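Local coordinates for protein gluconate kinase (Lactobacillus acidophilus, PDB 3LL3) that binds ATP and D-xylulose and, as a member of the FGGY kinase family, probably transfers phosphate from ATP to a sugar such as gluconate or xylulose, at residues G430-M435 with Q453-D458; L437-Q440 with L444-D447. One frame throughout, in Å; residues are numbered along the deposited sequence.

Both contacts fold one connection back on the helix it leaves. Helix 429-441 supplies 430-435 to contact 1 and 437-440 to contact 2; the chain then turns and runs through 444-447 and 453-458 into strand 457-461, an outermost strand of the seven-stranded sheet. Contact 2 is therefore nested inside the loop closed by contact 1. Their centres lie about 12 Å apart, and they meet directly where F454 CZ packs 3.3 Å from R439 NE. The helix also rests on strands 4-11, 15-22 and 70-78 of the other mixed sheet, so both contacts lie where it meets the other half of the FGGY fold, away from the annotated sites.

Contact 1 of 2, residues G430-M435 with Q453-D458; sequences GTLAAM and QFAQAD
The selenium of M435, modelled as selenomethionine, sits above one face of the F454 ring, SE 4.9 Å from the ring centroid and only 10° off its normal. It is a Met-aromatic contact at long range, with the two side chains crossing at about a right angle. M435 leaves the helix with CG anti to its own backbone N, and then bends at chi2 (-83°) and chi3 (-76°). This double bend carries the methyl back to the ring, where CE lies 4.0 Å from F454 CD1. An unbranched, flexible thioether suits the place because it can curl to follow a flat surface. On the opposite face of the ring, CG of Q453 lies 3.3 Å above the plane, toward the rim, so the phenyl lies between a methylene on one face and, at a distance, the selenium on the other. In the fold this joins helix 429-441 of the FGGY C-terminal half, an actin-like ATPase domain, to the loop that enters edge strand 457-461; backbone bonds of Q456 with K425 and of D458 with T423 run the chain alongside the end of strand 421-424. One turn earlier on the helix, L432 uses both branches of its fork. CD2 lies 4.2 Å from F454 CB and equally far from A455 CB, while CD1 packs 3.6 Å from the backbone O of F454. The small methyl of A455 leaves little bulk beside CD2, and no hydrogen bond links the two segments. Y21 of strand 15-22 touches both L432 and M435, extending the apolar layer toward the other sheet.

Contact 2 of 2, residues L437-Q440 with L444-D447; sequences LARQ and LNQD
R439 and N445 both direct CG anti to their own carbonyl carbon, and a bend at chi3 (58°) of R439 then brings its guanidinium round to the asparagine amide. NE donates to N445 OD1 at 2.6 Å, a short bond with an N-H...O angle of 159°. The acceptor lies at the guanidinium edge, in its plane, and the donor sits almost in line with the amide C=O, although the two flat groups are turned 59° apart. N445 ND2 in turn donates to the carboxylate of E450, which fixes the amide's rotation and may make OD1 a stronger acceptor. Asparagine suits because one short group can accept from arginine and donate to the acid. L444 lies across R439 at about a right angle: its CB sits over one guanidinium face, toward the rim, 3.7 Å from NH2, and its CD1 reaches NH1 at the same separation. The buried R439 has a second partner: its NH1 bonds the backbone O of I23, arginine's several N-H groups serving both. Q440, extended beyond CG, sends NE2 to the backbone O of Q446 at 3.0 Å, approaching from above the carbonyl plane, a reach its long side chain allows. R439 O receives L444 N at 2.9 Å and, weakly, N445 N, while the CA of Q440 lies 3.3 Å from N445 O in a CA-H...O contact. Where carbonyls begin to run out of helical N-H partners, the returning chain meets R439 O and a water donates to both Q440 O and N445 O, as at a helix C-terminus followed by a tight reversal.

Contact 1 of 2, residues G430-M435 with Q453-D458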
loop_
_atom_site.group_PDB
_atom_site.type_symbol
_atom_site.label_atom_id
_atom_site.label_comp_id
_atom_site.label_asym_id
_atom_site.label_seq_id
_atom_site.Cartn_x
_atom_site.Cartn_y
_atom_site.Cartn_z
ATOM N N GLY A 430 25.646 -23.839 -9.696
ATOM C CA GLY A 430 25.049 -25.090 -10.146
ATOM C C GLY A 430 25.937 -25.943 -11.047
ATOM O O GLY A 430 26.118 -27.139 -10.788
ATOM N N THR A 431 26.480 -25.360 -12.118
ATOM C CA THR A 431 27.445 -26.094 -12.928
ATOM C C THR A 431 28.729 -26.403 -12.159
ATOM O O THR A 431 29.341 -27.443 -12.377
ATOM C CB THR A 431 27.783 -25.394 -14.257
ATOM O OG1 THR A 431 28.216 -24.067 -13.995
ATOM C CG2 THR A 431 26.572 -25.346 -15.171
ATOM N N LEU A 432 29.133 -25.503 -11.260
ATOM C CA LEU A 432 30.307 -25.741 -10.430
ATOM C C LEU A 432 30.119 -27.016 -9.610
ATOM O O LEU A 432 30.999 -27.871 -9.558
ATOM C CB LEU A 432 30.539 -24.553 -9.492
ATOM C CG LEU A 432 31.751 -24.604 -8.560
ATOM C CD1 LEU A 432 32.176 -23.197 -8.135
ATOM C CD2 LEU A 432 31.474 -25.459 -7.344
ATOM N N ALA A 433 28.974 -27.127 -8.944
ATOM C CA ALA A 433 28.717 -28.295 -8.111
ATOM C C ALA A 433 28.475 -29.547 -8.960
ATOM O O ALA A 433 28.810 -30.644 -8.540
ATOM C CB ALA A 433 27.570 -28.046 -7.134
ATOM N N ALA A 434 27.922 -29.375 -10.160
ATOM C CA ALA A 434 27.811 -30.492 -11.094
ATOM C C ALA A 434 29.196 -30.985 -11.457
ATOM O O ALA A 434 29.440 -32.190 -11.470
ATOM C CB ALA A 434 27.045 -30.102 -12.353
HETATM N N MSE A 435 30.105 -30.034 -11.702
HETATM C CA MSE A 435 31.489 -30.357 -12.007
HETATM C C MSE A 435 32.099 -31.109 -10.832
HETATM O O MSE A 435 32.825 -32.097 -11.019
HETATM C CB MSE A 435 32.261 -29.082 -12.361
HETATM C CG MSE A 435 33.775 -29.223 -12.543
HETATM SE SE MSE A 435 34.786 -29.172 -10.857
HETATM C CE MSE A 435 34.722 -27.234 -10.449
ATOM N N GLN A 453 37.048 -25.887 -1.975
ATOM C CA GLN A 453 38.215 -25.383 -2.674
ATOM C C GLN A 453 37.832 -24.764 -4.002
ATOM O O GLN A 453 38.590 -23.972 -4.566
ATOM C CB GLN A 453 39.295 -26.447 -2.841
ATOM C CG GLN A 453 38.897 -27.655 -3.603
ATOM C CD GLN A 453 40.018 -28.683 -3.629
ATOM O OE1 GLN A 453 41.054 -28.488 -4.291
ATOM N NE2 GLN A 453 39.821 -29.782 -2.901
ATOM N N PHE A 454 36.641 -25.104 -4.483
ATOM C CA PHE A 454 36.174 -24.606 -5.765
ATOM C C PHE A 454 35.191 -23.464 -5.572
ATOM O O PHE A 454 35.209 -22.491 -6.316
ATOM C CB PHE A 454 35.550 -25.756 -6.565
ATOM C CG PHE A 454 36.503 -26.893 -6.770
ATOM C CD1 PHE A 454 37.551 -26.767 -7.666
ATOM C CD2 PHE A 454 36.406 -28.042 -6.013
ATOM C CE1 PHE A 454 38.461 -27.784 -7.834
ATOM C CE2 PHE A 454 37.306 -29.071 -6.181
ATOM C CZ PHE A 454 38.337 -28.941 -7.093
ATOM N N ALA A 455 34.338 -23.606 -4.563
ATOM C CA ALA A 455 33.297 -22.640 -4.272
ATOM C C ALA A 455 33.862 -21.699 -3.240
ATOM O O ALA A 455 33.634 -21.873 -2.051
ATOM C CB ALA A 455 32.047 -23.349 -3.728
ATOM N N GLN A 456 34.626 -20.710 -3.688
ATOM C CA GLN A 456 35.309 -19.833 -2.751
ATOM C C GLN A 456 34.563 -18.527 -2.460
ATOM O O GLN A 456 33.877 -17.968 -3.321
ATOM C CB GLN A 456 36.738 -19.557 -3.228
ATOM C CG GLN A 456 37.606 -20.796 -3.208
ATOM C CD GLN A 456 39.076 -20.470 -3.188
ATOM O OE1 GLN A 456 39.524 -19.606 -2.425
ATOM N NE2 GLN A 456 39.847 -21.167 -4.027
ATOM N N ALA A 457 34.715 -18.065 -1.227
ATOM C CA ALA A 457 34.094 -16.846 -0.736
ATOM C C ALA A 457 34.849 -15.607 -1.226
ATOM O O ALA A 457 36.069 -15.628 -1.359
ATOM C CB ALA A 457 34.075 -16.876 0.771
ATOM N N ASP A 458 34.117 -14.527 -1.476
ATOM C CA ASP A 458 34.710 -13.309 -2.002
ATOM C C ASP A 458 34.771 -12.220 -0.940
ATOM O O ASP A 458 35.853 -11.873 -0.479
ATOM C CB ASP A 458 33.937 -12.787 -3.209
ATOM C CG ASP A 458 34.648 -11.634 -3.889
ATOM O OD1 ASP A 458 35.888 -11.597 -3.805
ATOM O OD2 ASP A 458 33.990 -10.762 -4.494
#

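Contact 2 of 2, residues L437-Q440 with L444-D447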
loop_
_atom_site.group_PDB
_atom_site.type_symbol
_atom_site.label_atom_id
_atom_site.label_comp_id
_atom_site.label_asym_id
_atom_site.label_seq_id
_atom_site.Cartn_x
_atom_site.Cartn_y
_atom_site.Cartn_z
ATOM N N LEU A 437 30.517 -33.036 -8.551
ATOM C CA LEU A 437 30.015 -34.415 -8.530
ATOM C C LEU A 437 30.842 -35.285 -9.479
ATOM O O LEU A 437 31.174 -36.434 -9.175
ATOM C CB LEU A 437 28.554 -34.470 -8.949
ATOM C CG LEU A 437 27.500 -33.731 -8.116
ATOM C CD1 LEU A 437 26.137 -33.920 -8.765
ATOM C CD2 LEU A 437 27.458 -34.218 -6.682
ATOM N N ALA A 438 31.176 -34.727 -10.640
ATOM C CA ALA A 438 32.014 -35.442 -11.596
ATOM C C ALA A 438 33.369 -35.763 -10.966
ATOM O O ALA A 438 33.861 -36.895 -11.073
ATOM C CB ALA A 438 32.193 -34.628 -12.870
ATOM N N ARG A 439 33.970 -34.776 -10.304
ATOM C CA ARG A 439 35.251 -34.993 -9.647
ATOM C C ARG A 439 35.147 -36.104 -8.608
ATOM O O ARG A 439 36.047 -36.928 -8.478
ATOM C CB ARG A 439 35.793 -33.696 -9.024
ATOM C CG ARG A 439 36.167 -32.646 -10.068
ATOM C CD ARG A 439 36.891 -31.437 -9.458
ATOM N NE ARG A 439 38.117 -31.794 -8.743
ATOM C CZ ARG A 439 39.318 -31.905 -9.310
ATOM N NH1 ARG A 439 39.473 -31.694 -10.613
ATOM N NH2 ARG A 439 40.375 -32.225 -8.571
ATOM N N GLN A 440 34.044 -36.144 -7.876
ATOM C CA GLN A 440 33.825 -37.262 -6.964
ATOM C C GLN A 440 33.748 -38.601 -7.712
ATOM O O GLN A 440 34.404 -39.575 -7.340
ATOM C CB GLN A 440 32.557 -37.053 -6.134
ATOM C CG GLN A 440 32.697 -36.000 -5.030
ATOM C CD GLN A 440 31.442 -35.904 -4.191
ATOM O OE1 GLN A 440 30.344 -35.725 -4.723
ATOM N NE2 GLN A 440 31.593 -36.045 -2.879
ATOM N N LEU A 444 38.705 -37.871 -7.981
ATOM C CA LEU A 444 39.560 -36.704 -7.768
ATOM C C LEU A 444 39.256 -35.964 -6.455
ATOM O O LEU A 444 40.105 -35.232 -5.932
ATOM C CB LEU A 444 39.445 -35.743 -8.946
ATOM C CG LEU A 444 39.885 -36.301 -10.299
ATOM C CD1 LEU A 444 39.457 -35.352 -11.421
ATOM C CD2 LEU A 444 41.396 -36.508 -10.302
ATOM N N ASN A 445 38.046 -36.153 -5.934
ATOM C CA ASN A 445 37.676 -35.652 -4.618
ATOM C C ASN A 445 36.850 -36.710 -3.929
ATOM O O ASN A 445 36.166 -37.487 -4.587
ATOM C CB ASN A 445 36.876 -34.341 -4.723
ATOM C CG ASN A 445 37.736 -33.171 -5.154
ATOM O OD1 ASN A 445 37.754 -32.800 -6.322
ATOM N ND2 ASN A 445 38.477 -32.595 -4.210
ATOM N N GLN A 446 36.912 -36.747 -2.604
ATOM C CA GLN A 446 36.130 -37.711 -1.844
ATOM C C GLN A 446 34.948 -37.097 -1.064
ATOM O O GLN A 446 33.789 -37.353 -1.383
ATOM C CB GLN A 446 37.036 -38.505 -0.906
ATOM C CG GLN A 446 36.269 -39.313 0.125
ATOM C CD GLN A 446 37.189 -40.069 1.068
ATOM O OE1 GLN A 446 37.000 -40.054 2.291
ATOM N NE2 GLN A 446 38.199 -40.728 0.506
ATOM N N ASP A 447 35.233 -36.307 -0.036
ATOM C CA ASP A 447 34.159 -35.769 0.807
ATOM C C ASP A 447 33.524 -34.512 0.222
ATOM O O ASP A 447 34.162 -33.730 -0.476
ATOM C CB ASP A 447 34.653 -35.441 2.224
ATOM C CG ASP A 447 35.334 -36.614 2.898
ATOM O OD1 ASP A 447 35.152 -37.763 2.444
ATOM O OD2 ASP A 447 36.063 -36.380 3.889
HETATM O O HOH W 1 35.358 -40.260 -4.893
#